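Local coordinates for protein LY49A (Mus musculus, PDB 1QO3) that serves as an inhibitory receptor on natural killer cells, recognising class I MHC molecules of H-2d alleles through this C-type lectin-like domain and so preventing target-cell lysis, at residues C70-S75 / T113-G118. The protein carries 1 engineered substitution. Sequence-based numbering, arbitrary orientation.
Sequences CWVGLS and TRLDNG
Trp71 meets Gly118 with the far edge of its indole. Trp71 CH2 lies 3.8 Å from Gly118 C, which sits close to the ring plane, so the backbone of Gly118 abuts the edge. CG is anti to the carbonyl carbon of Trp71 (chi1 -81°), and this carries the benzo ring across to Gly118. At the pyrrole end, NE1 is hydrogen-bonded to the backbone O of Gln122. The rings of Trp35 and Phe124 pack edge-to-face with the indole. Bond and packing together probably fix its rotation.

Val72 points toward 113-118. Val72 CG2 comes to 4.4 Å from Leu115 CD1, a loose apolar touch. No hydrogen bond joins the two segments. An inverse gamma turn follows, centred on Gly73 and closed by a weak hydrogen bond from Leu74 N to Val72 O (2.9 Å). It bends the strand. Beyond it, Leu74 packs on Leu95, which also touches Leu115.

The contact is buried in the C-type lectin-like fold. Strand 107-110 pairs antiparallel with both strand 70-77 and strand 115-118, linking them within one sheet. Strand 124-131 runs parallel to strand 70-77 as another of its partners.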
loop_
_atom_site.group_PDB
_atom_site.type_symbol
_atom_site.label_atom_id
_atom_site.label_comp_id
_atom_site.label_asym_id
_atom_site.label_seq_id
_atom_site.Cartn_x
_atom_site.Cartn_y
_atom_site.Cartn_z
ATOM N N CYS C 70 5.015 14.172 -21.760
ATOM C CA CYS C 70 3.873 14.542 -22.585
ATOM C C CYS C 70 3.832 16.063 -22.701
ATOM O O CYS C 70 4.024 16.774 -21.704
ATOM C CB CYS C 70 2.563 14.082 -21.931
ATOM S SG CYS C 70 2.447 12.323 -21.568
ATOM N N TRP C 71 3.580 16.561 -23.907
ATOM C CA TRP C 71 3.469 18.004 -24.130
ATOM C C TRP C 71 2.230 18.552 -23.399
ATOM O O TRP C 71 1.164 17.927 -23.422
ATOM C CB TRP C 71 3.331 18.295 -25.633
ATOM C CG TRP C 71 4.627 18.300 -26.419
ATOM C CD1 TRP C 71 4.846 17.721 -27.637
ATOM C CD2 TRP C 71 5.843 18.981 -26.076
ATOM N NE1 TRP C 71 6.119 18.002 -28.079
ATOM C CE2 TRP C 71 6.753 18.774 -27.140
ATOM C CE3 TRP C 71 6.252 19.750 -24.976
ATOM C CZ2 TRP C 71 8.049 19.303 -27.135
ATOM C CZ3 TRP C 71 7.540 20.278 -24.966
ATOM C CH2 TRP C 71 8.426 20.051 -26.045
ATOM N N VAL C 72 2.381 19.695 -22.728
ATOM C CA VAL C 72 1.268 20.348 -22.038
ATOM C C VAL C 72 1.168 21.788 -22.550
ATOM O O VAL C 72 2.087 22.276 -23.207
ATOM C CB VAL C 72 1.424 20.328 -20.484
ATOM C CG1 VAL C 72 1.125 18.933 -19.959
ATOM C CG2 VAL C 72 2.822 20.746 -20.081
ATOM N N GLY C 73 0.053 22.458 -22.264
ATOM C CA GLY C 73 -0.158 23.813 -22.755
ATOM C C GLY C 73 0.579 24.949 -22.063
ATOM O O GLY C 73 -0.040 25.904 -21.605
ATOM N N LEU C 74 1.900 24.854 -21.994
ATOM C CA LEU C 74 2.716 25.884 -21.360
ATOM C C LEU C 74 3.948 26.082 -22.228
ATOM O O LEU C 74 4.685 25.131 -22.499
ATOM C CB LEU C 74 3.135 25.442 -19.957
ATOM C CG LEU C 74 4.072 26.383 -19.195
ATOM C CD1 LEU C 74 3.386 27.726 -18.985
ATOM C CD2 LEU C 74 4.454 25.759 -17.865
ATOM N N SER C 75 4.177 27.314 -22.665
ATOM C CA SER C 75 5.316 27.584 -23.523
ATOM C C SER C 75 5.976 28.928 -23.264
ATOM O O SER C 75 5.474 29.758 -22.503
ATOM C CB SER C 75 4.885 27.499 -24.987
ATOM O OG SER C 75 3.878 28.452 -25.270
ATOM N N THR C 113 7.209 12.380 -12.882
ATOM C CA THR C 113 8.023 13.000 -11.847
ATOM C C THR C 113 8.456 14.427 -12.126
ATOM O O THR C 113 9.031 15.079 -11.258
ATOM C CB THR C 113 9.302 12.158 -11.599
ATOM O OG1 THR C 113 10.011 11.980 -12.841
ATOM C CG2 THR C 113 8.942 10.791 -11.022
ATOM N N ARG C 114 8.179 14.925 -13.322
ATOM C CA ARG C 114 8.615 16.276 -13.644
ATOM C C ARG C 114 7.724 17.109 -14.562
ATOM O O ARG C 114 6.819 16.610 -15.234
ATOM C CB ARG C 114 10.019 16.224 -14.277
ATOM C CG ARG C 114 11.164 15.757 -13.362
ATOM C CD ARG C 114 11.494 16.786 -12.277
ATOM N NE ARG C 114 11.782 18.105 -12.834
ATOM C CZ ARG C 114 12.890 18.424 -13.498
ATOM N NH1 ARG C 114 13.842 17.521 -13.693
ATOM N NH2 ARG C 114 13.036 19.646 -13.997
ATOM N N LEU C 115 8.029 18.401 -14.556
ATOM C CA LEU C 115 7.410 19.417 -15.396
ATOM C C LEU C 115 8.726 20.045 -15.898
ATOM O O LEU C 115 9.229 21.021 -15.339
ATOM C CB LEU C 115 6.587 20.395 -14.540
ATOM C CG LEU C 115 5.387 21.120 -15.179
ATOM C CD1 LEU C 115 4.599 20.174 -16.082
ATOM C CD2 LEU C 115 4.481 21.673 -14.082
ATOM N N ASP C 116 9.295 19.431 -16.933
ATOM C CA ASP C 116 10.581 19.832 -17.501
ATOM C C ASP C 116 10.440 20.421 -18.908
ATOM O O ASP C 116 9.550 20.027 -19.668
ATOM C CB ASP C 116 11.489 18.594 -17.513
ATOM C CG ASP C 116 12.947 18.921 -17.759
ATOM O OD1 ASP C 116 13.374 20.054 -17.454
ATOM O OD2 ASP C 116 13.670 18.021 -18.241
ATOM N N ASN C 117 11.313 21.365 -19.256
ATOM C CA ASN C 117 11.234 21.983 -20.573
ATOM C C ASN C 117 11.937 21.144 -21.624
ATOM O O ASN C 117 12.925 20.467 -21.344
ATOM C CB ASN C 117 11.801 23.412 -20.558
ATOM C CG ASN C 117 13.285 23.461 -20.221
ATOM O OD1 ASN C 117 13.726 22.920 -19.204
ATOM N ND2 ASN C 117 14.062 24.128 -21.073
ATOM N N GLY C 118 11.388 21.167 -22.833
ATOM C CA GLY C 118 11.953 20.412 -23.930
ATOM C C GLY C 118 11.894 21.248 -25.195
ATOM O O GLY C 118 11.316 22.334 -25.214
#